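Local atomic coordinates of carboxynorspermidine decarboxylase (Campylobacter jejuni subsp. jejuni 81116, PDB entry 3N29), a protein that catalyses the pyridoxal-phosphate-dependent decarboxylation of carboxynorspermidine, probably yielding the polyamine norspermidine as product. Residues V72-K77 / G83-V88; F79-A84 / D374-T379; K93-S98 / K104-Y109. All coordinates share one frame; numbering follows the deposited sequence.

Interaction 1: residues V72-K77 / G83-V88; sequences VLLALK and GAMKIV. With PLP (pyridoxal-5'-phosphate), chain C.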
loop_
_atom_site.group_PDB
_atom_site.type_symbol
_atom_site.label_atom_id
_atom_site.label_comp_id
_atom_site.label_asym_id
_atom_site.label_seq_id
_atom_site.Cartn_x
_atom_site.Cartn_y
_atom_site.Cartn_z
ATOM N N VAL A 72 14.869 -8.031 -24.823
ATOM C CA VAL A 72 14.629 -7.378 -23.525
ATOM C C VAL A 72 13.157 -7.034 -23.391
ATOM O O VAL A 72 12.505 -6.484 -24.331
ATOM C CB VAL A 72 15.587 -6.184 -23.325
ATOM C CG1 VAL A 72 15.458 -5.507 -21.930
ATOM C CG2 VAL A 72 16.938 -6.584 -23.538
ATOM N N LEU A 73 12.576 -7.370 -22.241
ATOM C CA LEU A 73 11.187 -7.105 -21.931
ATOM C C LEU A 73 11.054 -6.160 -20.726
ATOM O O LEU A 73 11.925 -6.153 -19.866
ATOM C CB LEU A 73 10.425 -8.402 -21.591
ATOM C CG LEU A 73 10.556 -9.586 -22.585
ATOM C CD1 LEU A 73 10.063 -10.905 -21.995
ATOM C CD2 LEU A 73 9.768 -9.327 -23.839
ATOM N N LEU A 74 9.975 -5.376 -20.701
ATOM C CA LEU A 74 9.672 -4.527 -19.532
ATOM C C LEU A 74 8.882 -5.429 -18.573
ATOM O O LEU A 74 7.787 -5.878 -18.905
ATOM C CB LEU A 74 8.796 -3.344 -19.925
ATOM C CG LEU A 74 8.020 -2.570 -18.790
ATOM C CD1 LEU A 74 9.055 -2.056 -17.830
ATOM C CD2 LEU A 74 7.071 -1.466 -19.442
ATOM N N ALA A 75 9.387 -5.604 -17.356
ATOM C CA ALA A 75 8.581 -6.247 -16.276
ATOM C C ALA A 75 7.614 -5.200 -15.644
ATOM O O ALA A 75 8.050 -4.303 -14.969
ATOM C CB ALA A 75 9.539 -6.804 -15.154
ATOM N N LEU A 76 6.328 -5.309 -15.949
ATOM C CA LEU A 76 5.294 -4.317 -15.541
ATOM C C LEU A 76 5.108 -4.171 -13.991
ATOM O O LEU A 76 4.619 -3.107 -13.562
ATOM C CB LEU A 76 3.940 -4.664 -16.145
ATOM C CG LEU A 76 3.856 -4.304 -17.685
ATOM C CD1 LEU A 76 2.591 -4.967 -18.264
ATOM C CD2 LEU A 76 3.805 -2.797 -17.960
ATOM N N LYS A 77 5.528 -5.177 -13.236
ATOM C CA LYS A 77 5.483 -5.143 -11.775
ATOM C C LYS A 77 5.993 -3.836 -11.224
ATOM O O LYS A 77 5.404 -3.232 -10.415
ATOM C CB LYS A 77 6.319 -6.289 -11.141
ATOM C CG LYS A 77 5.948 -6.409 -9.562
ATOM C CD LYS A 77 6.689 -7.541 -8.820
ATOM C CE LYS A 77 7.825 -7.891 -9.727
ATOM N NZ LYS A 77 8.883 -8.977 -9.160
ATOM N N GLY A 83 1.535 6.421 -19.888
ATOM C CA GLY A 83 1.981 7.429 -20.831
ATOM C C GLY A 83 3.297 7.204 -21.497
ATOM O O GLY A 83 3.673 7.947 -22.404
ATOM N N ALA A 84 4.018 6.193 -21.059
ATOM C CA ALA A 84 5.373 5.933 -21.530
ATOM C C ALA A 84 5.453 4.597 -22.254
ATOM O O ALA A 84 6.499 4.229 -22.721
ATOM C CB ALA A 84 6.287 5.874 -20.347
ATOM N N MET A 85 4.360 3.821 -22.267
ATOM C CA MET A 85 4.435 2.476 -22.830
ATOM C C MET A 85 4.807 2.509 -24.335
ATOM O O MET A 85 5.585 1.711 -24.787
ATOM C CB MET A 85 3.169 1.723 -22.564
ATOM C CG MET A 85 2.935 1.410 -21.035
ATOM S SD MET A 85 4.155 0.231 -20.344
ATOM C CE MET A 85 3.311 -1.090 -20.957
ATOM N N LYS A 86 4.289 3.462 -25.109
ATOM C CA LYS A 86 4.622 3.459 -26.524
ATOM C C LYS A 86 6.108 3.811 -26.729
ATOM O O LYS A 86 6.800 3.220 -27.623
ATOM C CB LYS A 86 3.704 4.390 -27.299
ATOM C CG LYS A 86 4.009 4.343 -28.784
ATOM C CD LYS A 86 3.104 5.195 -29.633
ATOM C CE LYS A 86 3.498 4.933 -31.116
ATOM N NZ LYS A 86 2.404 5.290 -32.019
ATOM N N ILE A 87 6.615 4.727 -25.890
ATOM C CA ILE A 87 8.025 5.087 -25.931
ATOM C C ILE A 87 8.883 3.870 -25.614
ATOM O O ILE A 87 9.814 3.503 -26.347
ATOM C CB ILE A 87 8.357 6.206 -24.948
ATOM C CG1 ILE A 87 7.773 7.523 -25.436
ATOM C CG2 ILE A 87 9.873 6.370 -24.778
ATOM C CD1 ILE A 87 7.668 8.531 -24.316
ATOM N N VAL A 88 8.550 3.204 -24.528
ATOM C CA VAL A 88 9.321 1.993 -24.182
ATOM C C VAL A 88 9.274 0.958 -25.353
ATOM O O VAL A 88 10.261 0.277 -25.703
ATOM C CB VAL A 88 8.852 1.402 -22.884
ATOM C CG1 VAL A 88 9.552 0.026 -22.685
ATOM C CG2 VAL A 88 9.170 2.364 -21.676
HETATM N N1 PLP C . 10.548 -11.015 -13.599
HETATM C C2 PLP C . 9.904 -11.539 -12.513
HETATM C C2A PLP C . 9.364 -12.947 -12.565
HETATM C C3 PLP C . 9.719 -10.704 -11.368
HETATM O O3 PLP C . 9.051 -11.210 -10.251
HETATM C C4 PLP C . 10.203 -9.382 -11.356
HETATM C C4A PLP C . 9.957 -8.499 -10.140
HETATM C C5 PLP C . 10.909 -8.893 -12.466
HETATM C C6 PLP C . 11.060 -9.748 -13.579
HETATM C C5A PLP C . 11.463 -7.488 -12.506
HETATM O O4P PLP C . 12.297 -7.225 -11.406
HETATM P P PLP C . 13.080 -5.866 -11.252
HETATM O O1P PLP C . 12.046 -4.760 -11.352
HETATM O O2P PLP C . 14.081 -5.764 -12.429
HETATM O O3P PLP C . 13.840 -5.915 -10.005
#
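L74 and L76 meet the thioether of M85 where the first barrel strand faces the helix that follows it. The methionine chain is bent twice, at chi2 (-67°) and chi3 (-81°), and this curl brings its sulfur and terminal methyl to the ends of the two leucines. L74 crosses it at about a right angle, its CD2 3.5 Å from M85 SD. L76 comes in obliquely and does so with one methyl: its CD2 is 3.5 Å from M85 CE, tighter than a usual carbon-carbon contact. M85 is thus held by two branches at once, all of it apolar and buried. The packing slackens toward V88, where L74 CD2 and V88 CG1 approach only to 4.3 Å. Beyond that, the outer side of the helix turns to solvent: K86 extends into it and I87 is partly exposed.

On the other side of 72-77 lies the cofactor. K77 NZ is joined covalently to PLP C4A (1.5 Å), consistent with the internal aldimine expected of this enzyme family, and A75 CB sits 3.3 Å from PLP C5A beside the phosphate arm. The same short run of chain therefore serves the hydrophobic layer with L74 and L76 and the active site with A75 and K77.

Strand 71-75 is bonded through its backbone to strand 94-97, whose C95 touches both L76 and M85. Helix 51-68 packs on V88 through L54, while F105 of helix 100-109 reaches L76 and M85, so that helix 85-91 is wedged between two neighbouring helices against the barrel wall.

Interaction 2: residues F79-A84 / D374-T379; sequences FAFSGA and DQIHYT. With NSD (N-(3-aminopropyl)propane-1,3-diamine), chain D; PLP (pyridoxal-5'-phosphate), chain C.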
loop_
_atom_site.group_PDB
_atom_site.type_symbol
_atom_site.label_atom_id
_atom_site.label_comp_id
_atom_site.label_asym_id
_atom_site.label_seq_id
_atom_site.Cartn_x
_atom_site.Cartn_y
_atom_site.Cartn_z
ATOM N N PHE A 79 7.223 -0.985 -13.159
ATOM C CA PHE A 79 7.112 0.202 -13.988
ATOM C C PHE A 79 6.051 -0.048 -15.042
ATOM O O PHE A 79 6.227 -0.943 -15.863
ATOM C CB PHE A 79 8.453 0.520 -14.659
ATOM C CG PHE A 79 8.464 1.743 -15.515
ATOM C CD1 PHE A 79 8.705 2.986 -14.976
ATOM C CD2 PHE A 79 8.224 1.670 -16.885
ATOM C CE1 PHE A 79 8.759 4.113 -15.794
ATOM C CE2 PHE A 79 8.228 2.832 -17.700
ATOM C CZ PHE A 79 8.504 4.039 -17.140
ATOM N N ALA A 80 4.940 0.706 -14.956
ATOM C CA ALA A 80 3.838 0.480 -15.859
ATOM C C ALA A 80 3.280 1.815 -16.312
ATOM O O ALA A 80 2.072 1.955 -16.458
ATOM C CB ALA A 80 2.779 -0.371 -15.159
ATOM N N PHE A 81 4.129 2.824 -16.476
ATOM C CA PHE A 81 3.629 4.224 -16.663
ATOM C C PHE A 81 2.912 4.322 -18.013
ATOM O O PHE A 81 3.543 4.250 -19.048
ATOM C CB PHE A 81 4.805 5.169 -16.611
ATOM C CG PHE A 81 4.446 6.620 -16.380
ATOM C CD1 PHE A 81 4.437 7.152 -15.116
ATOM C CD2 PHE A 81 4.162 7.458 -17.447
ATOM C CE1 PHE A 81 4.135 8.514 -14.913
ATOM C CE2 PHE A 81 3.875 8.776 -17.241
ATOM C CZ PHE A 81 3.857 9.291 -15.954
ATOM N N SER A 82 1.589 4.490 -17.987
ATOM C CA SER A 82 0.772 4.234 -19.169
ATOM C C SER A 82 1.219 5.189 -20.275
ATOM O O SER A 82 1.368 4.799 -21.440
ATOM C CB SER A 82 -0.692 4.427 -18.799
ATOM O OG SER A 82 -0.890 5.758 -18.400
ATOM N N GLY A 83 1.535 6.421 -19.888
ATOM C CA GLY A 83 1.981 7.429 -20.831
ATOM C C GLY A 83 3.297 7.204 -21.497
ATOM O O GLY A 83 3.673 7.947 -22.404
ATOM N N ALA A 84 4.018 6.193 -21.059
ATOM C CA ALA A 84 5.373 5.933 -21.530
ATOM C C ALA A 84 5.453 4.597 -22.254
ATOM O O ALA A 84 6.499 4.229 -22.721
ATOM C CB ALA A 84 6.287 5.874 -20.347
ATOM N N ASP A 374 13.667 10.052 -7.829
ATOM C CA ASP A 374 13.618 8.644 -8.256
ATOM C C ASP A 374 12.432 7.928 -7.719
ATOM O O ASP A 374 12.544 6.930 -6.966
ATOM C CB ASP A 374 14.903 7.907 -7.885
ATOM C CG ASP A 374 14.991 6.534 -8.525
ATOM O OD1 ASP A 374 14.356 6.342 -9.614
ATOM O OD2 ASP A 374 15.749 5.671 -7.962
ATOM N N GLN A 375 11.267 8.421 -8.093
ATOM C CA GLN A 375 10.017 7.936 -7.587
ATOM C C GLN A 375 9.016 7.439 -8.645
ATOM O O GLN A 375 7.801 7.494 -8.410
ATOM C CB GLN A 375 9.375 8.993 -6.690
ATOM C CG GLN A 375 10.188 9.339 -5.408
ATOM C CD GLN A 375 10.341 8.212 -4.483
ATOM O OE1 GLN A 375 11.374 8.069 -3.801
ATOM N NE2 GLN A 375 9.414 7.335 -4.518
ATOM N N ILE A 376 9.492 6.929 -9.752
ATOM C CA ILE A 376 8.594 6.402 -10.760
ATOM C C ILE A 376 8.467 4.885 -10.694
ATOM O O ILE A 376 7.437 4.372 -11.081
ATOM C CB ILE A 376 8.935 6.861 -12.240
ATOM C CG1 ILE A 376 9.145 8.365 -12.274
ATOM C CG2 ILE A 376 7.792 6.437 -13.167
ATOM C CD1 ILE A 376 7.893 9.244 -11.959
ATOM N N HIS A 377 9.490 4.169 -10.207
ATOM C CA HIS A 377 9.449 2.665 -10.182
ATOM C C HIS A 377 9.066 2.208 -8.782
ATOM O O HIS A 377 9.432 2.882 -7.817
ATOM C CB HIS A 377 10.800 2.099 -10.621
ATOM C CG HIS A 377 11.943 2.410 -9.689
ATOM N ND1 HIS A 377 12.754 3.510 -9.820
ATOM C CD2 HIS A 377 12.430 1.714 -8.628
ATOM C CE1 HIS A 377 13.689 3.486 -8.878
ATOM N NE2 HIS A 377 13.477 2.426 -8.116
ATOM N N TYR A 378 8.189 1.197 -8.672
ATOM C CA TYR A 378 7.734 0.618 -7.369
ATOM C C TYR A 378 7.127 1.696 -6.492
ATOM O O TYR A 378 7.323 1.725 -5.261
ATOM C CB TYR A 378 8.903 -0.137 -6.663
ATOM C CG TYR A 378 9.283 -1.387 -7.436
ATOM C CD1 TYR A 378 8.547 -2.574 -7.278
ATOM C CD2 TYR A 378 10.329 -1.399 -8.329
ATOM C CE1 TYR A 378 8.838 -3.684 -7.921
ATOM C CE2 TYR A 378 10.632 -2.540 -9.063
ATOM C CZ TYR A 378 9.869 -3.687 -8.853
ATOM O OH TYR A 378 10.170 -4.809 -9.513
ATOM N N THR A 379 6.401 2.626 -7.136
ATOM C CA THR A 379 5.711 3.669 -6.401
ATOM C C THR A 379 4.244 3.691 -6.835
ATOM O O THR A 379 3.337 3.184 -6.161
ATOM C CB THR A 379 6.318 5.088 -6.666
ATOM O OG1 THR A 379 6.581 5.251 -8.104
ATOM C CG2 THR A 379 7.606 5.257 -5.832
HETATM C C1 NSD D . 12.514 -4.763 -7.394
HETATM N N1 NSD D . 13.803 -4.249 -7.757
HETATM C C2 NSD D . 12.583 -5.844 -6.369
HETATM N N2 NSD D . 10.327 -6.348 -5.766
HETATM C C3 NSD D . 11.383 -6.722 -6.360
HETATM N N3 NSD D . 8.325 -2.759 -4.245
HETATM C C4 NSD D . 10.162 -5.266 -5.129
HETATM C C5 NSD D . 8.794 -5.067 -4.538
HETATM C C6 NSD D . 8.775 -3.924 -3.555
HETATM N N1 PLP C . 10.548 -11.015 -13.599
HETATM C C2 PLP C . 9.904 -11.539 -12.513
HETATM C C2A PLP C . 9.364 -12.947 -12.565
HETATM C C3 PLP C . 9.719 -10.704 -11.368
HETATM O O3 PLP C . 9.051 -11.210 -10.251
HETATM C C4 PLP C . 10.203 -9.382 -11.356
HETATM C C4A PLP C . 9.957 -8.499 -10.140
HETATM C C5 PLP C . 10.909 -8.893 -12.466
HETATM C C6 PLP C . 11.060 -9.748 -13.579
HETATM C C5A PLP C . 11.463 -7.488 -12.506
HETATM O O4P PLP C . 12.297 -7.225 -11.406
HETATM P P PLP C . 13.080 -5.866 -11.252
HETATM O O1P PLP C . 12.046 -4.760 -11.352
HETATM O O2P PLP C . 14.081 -5.764 -12.429
HETATM O O3P PLP C . 13.840 -5.915 -10.005
HETATM O O HOH W 1 5.067 3.149 -13.238
#
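Three side chains converge through their first torsions: F79 (chi1 -179°) and F81 (chi1 -163°) both swing their rings opposite the backbone N, and I376 has CG1 beside its own N (chi1 -49°), which leaves CG2 anti to the backbone N and in contact with both rings. That one methyl does the touching for 374-379. It lies 3.6 Å from F79 CE1 and 3.9 Å from F81 CD1, approaching both rings obliquely. F79 and I376 run side by side and point the same way, whereas F81 comes across the isoleucine at a slant. The backbone N of F81 also lies over one face of the F79 ring, near its rim. All three residues are buried, with L49 and Y47 of strand 46-50 packing on F81 and I376, respectively.

Polar contact between the loops is sparse and runs through water: one molecule accepts from A80 N at 3.0 Å and makes a weak bond to I376 O. Within 374-379, T379 OG1 donates to Q375 O (2.6 Å) from above the carbonyl plane.

Past this hydrophobic seam, Y378 faces the active site. Its OH gives a 2.6 Å hydrogen bond to PLP O1P, the phosphate oxygen lying in the plane of the ring at its edge. Norspermidine runs along the same tyrosine, with C1 3.2 Å from Y378 CZ and N3 3.0 Å from Y378 CD1. E272 touches Y378 and hydrogen-bonds both ligands. F386 of the second subunit also packs on Y378. The arrangement is that of the alanine racemase-like decarboxylase fold, in which a loop from the beta domain brings a tyrosine to the cofactor phosphate at the mouth of the barrel.

Interaction 3: residues K93-S98 / K104-Y109; sequences KGCTCS and KFAKEY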
loop_
_atom_site.group_PDB
_atom_site.type_symbol
_atom_site.label_atom_id
_atom_site.label_comp_id
_atom_site.label_asym_id
_atom_site.label_seq_id
_atom_site.Cartn_x
_atom_site.Cartn_y
_atom_site.Cartn_z
ATOM N N LYS A 93 11.170 -5.390 -26.592
ATOM C CA LYS A 93 10.379 -6.298 -27.398
ATOM C C LYS A 93 9.013 -6.580 -26.881
ATOM O O LYS A 93 8.220 -7.248 -27.557
ATOM C CB LYS A 93 11.092 -7.626 -27.430
ATOM C CG LYS A 93 12.474 -7.531 -28.058
ATOM C CD LYS A 93 12.351 -7.174 -29.522
ATOM C CE LYS A 93 13.697 -7.210 -30.210
ATOM N NZ LYS A 93 13.570 -6.769 -31.676
ATOM N N GLY A 94 8.753 -6.258 -25.622
ATOM C CA GLY A 94 7.437 -6.573 -25.134
ATOM C C GLY A 94 7.449 -6.425 -23.622
ATOM O O GLY A 94 8.302 -5.682 -23.116
ATOM N N CYS A 95 6.441 -7.031 -22.975
ATOM C CA CYS A 95 6.253 -6.940 -21.506
ATOM C C CYS A 95 6.187 -8.318 -20.857
ATOM O O CYS A 95 5.665 -9.305 -21.443
ATOM C CB CYS A 95 4.926 -6.313 -21.214
ATOM S SG CYS A 95 4.854 -4.605 -21.679
ATOM N N THR A 96 6.719 -8.383 -19.651
ATOM C CA THR A 96 6.490 -9.507 -18.787
ATOM C C THR A 96 5.412 -9.146 -17.775
ATOM O O THR A 96 5.427 -8.058 -17.142
ATOM C CB THR A 96 7.748 -9.896 -18.027
ATOM O OG1 THR A 96 8.615 -10.502 -18.958
ATOM C CG2 THR A 96 7.400 -10.980 -16.963
ATOM N N CYS A 97 4.489 -10.080 -17.624
ATOM C CA CYS A 97 3.226 -9.891 -16.938
ATOM C C CYS A 97 2.975 -10.987 -15.935
ATOM O O CYS A 97 3.298 -12.153 -16.146
ATOM C CB CYS A 97 2.097 -9.923 -17.976
ATOM S SG CYS A 97 2.405 -8.781 -19.326
ATOM N N SER A 98 2.332 -10.634 -14.835
ATOM C CA SER A 98 2.118 -11.586 -13.788
ATOM C C SER A 98 0.757 -12.329 -13.860
ATOM O O SER A 98 0.378 -13.128 -12.965
ATOM C CB SER A 98 2.130 -10.800 -12.479
ATOM O OG SER A 98 0.970 -9.957 -12.454
ATOM N N LYS A 104 -3.456 -7.836 -20.095
ATOM C CA LYS A 104 -4.371 -6.854 -20.777
ATOM C C LYS A 104 -3.784 -5.465 -20.910
ATOM O O LYS A 104 -3.996 -4.812 -21.929
ATOM C CB LYS A 104 -5.729 -6.749 -20.080
ATOM C CG LYS A 104 -6.583 -8.035 -20.240
ATOM C CD LYS A 104 -7.731 -8.114 -19.262
ATOM C CE LYS A 104 -8.737 -7.027 -19.446
ATOM N NZ LYS A 104 -9.494 -7.283 -20.622
ATOM N N PHE A 105 -3.064 -4.989 -19.899
ATOM C CA PHE A 105 -2.394 -3.670 -19.940
ATOM C C PHE A 105 -1.293 -3.633 -21.029
ATOM O O PHE A 105 -1.208 -2.697 -21.862
ATOM C CB PHE A 105 -1.786 -3.413 -18.560
ATOM C CG PHE A 105 -1.256 -2.069 -18.368
ATOM C CD1 PHE A 105 -2.069 -1.060 -17.935
ATOM C CD2 PHE A 105 0.077 -1.802 -18.650
ATOM C CE1 PHE A 105 -1.550 0.224 -17.716
ATOM C CE2 PHE A 105 0.618 -0.533 -18.500
ATOM C CZ PHE A 105 -0.225 0.506 -18.013
ATOM N N ALA A 106 -0.465 -4.668 -21.036
ATOM C CA ALA A 106 0.526 -4.883 -22.089
ATOM C C ALA A 106 -0.110 -4.869 -23.472
ATOM O O ALA A 106 0.330 -4.112 -24.365
ATOM C CB ALA A 106 1.252 -6.252 -21.844
ATOM N N LYS A 107 -1.205 -5.613 -23.643
ATOM C CA LYS A 107 -1.940 -5.607 -24.910
ATOM C C LYS A 107 -2.440 -4.206 -25.279
ATOM O O LYS A 107 -2.278 -3.758 -26.429
ATOM C CB LYS A 107 -3.099 -6.616 -24.871
ATOM C CG LYS A 107 -4.003 -6.654 -26.080
ATOM C CD LYS A 107 -3.209 -7.122 -27.348
ATOM C CE LYS A 107 -4.121 -7.116 -28.607
ATOM N NZ LYS A 107 -3.407 -7.498 -29.827
ATOM N N GLU A 108 -3.074 -3.544 -24.342
ATOM C CA GLU A 108 -3.637 -2.270 -24.661
ATOM C C GLU A 108 -2.650 -1.163 -24.938
ATOM O O GLU A 108 -2.768 -0.493 -25.915
ATOM C CB GLU A 108 -4.585 -1.828 -23.548
ATOM C CG GLU A 108 -4.925 -0.394 -23.573
ATOM C CD GLU A 108 -6.113 -0.019 -22.726
ATOM O OE1 GLU A 108 -6.453 -0.735 -21.818
ATOM O OE2 GLU A 108 -6.711 1.018 -22.974
ATOM N N TYR A 109 -1.773 -0.891 -24.003
ATOM C CA TYR A 109 -0.686 0.031 -24.124
ATOM C C TYR A 109 0.535 -0.088 -25.007
ATOM O O TYR A 109 1.030 0.874 -25.444
ATOM C CB TYR A 109 -0.403 0.722 -22.780
ATOM C CG TYR A 109 -1.646 1.279 -22.128
ATOM C CD1 TYR A 109 -2.061 2.547 -22.363
ATOM C CD2 TYR A 109 -2.396 0.517 -21.299
ATOM C CE1 TYR A 109 -3.157 3.026 -21.783
ATOM C CE2 TYR A 109 -3.499 0.993 -20.700
ATOM C CZ TYR A 109 -3.886 2.253 -20.940
ATOM O OH TYR A 109 -4.986 2.720 -20.344
#
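A106 fits its methyl group between C95 and C97, two cysteines that project from the same side of strand 94-97 while T96 between them turns to the other. Taking C95 outward from the backbone, its CB comes first and meets A106 CB at 3.7 Å, the closest approach of the two segments. Its torsion (chi1 -68°) sets SG beside the backbone N, and the sulfur ends 4.0 Å from the same A106 CB. The C95 side chain also touches M85 of helix 85-91, L76 and M110. C97 uses its tip instead: SG is 3.8 Å from A106 CB. The two sulfurs are 5.4 Å apart and form no disulfide. A small residue at this point of the helix lets the backbones come close, with C95 CA and A106 CA only 6.1 Å apart.

Other residues of the helix have partners in the second subunit. Y411 of the second subunit engages K104 in a cation-pi contact and packs on F105 and Y109, while Y414 of that subunit meets the F105 ring edge-to-face. K104 also forms a salt bridge with E128. The helix thus joins barrel to dimer interface. Strand 94-97 and helix 100-109, followed by strand 113-118, which touches A106 through I114, form one right-handed beta-alpha-beta unit of an eight-stranded beta/alpha (TIM) barrel.

Interactions 1 and 3 belong to consecutive beta-alpha units of the barrel and have centres about 8 Å apart. Their strands are neighbours in the sheet, with L74 O 2.8 Å from T96 N in a probable hydrogen bond. Interaction 2 shares G83 and A84 with interaction 1 and fastens the loop after strand 71-75 to the far C-terminal part of the chain; its F79 O lies 3.6 Å from L74 CD1. Both converge on PLP, one through the lysine attachment and the other at the phosphate. K77 CE and Y378 OH, between these two ends, are 3.9 Å apart. Interaction 3 stands farther from the cofactor, its C97 side chain about 10 Å away, but meets interaction 2 where F105 CZ packs against A80 O and S82 CB.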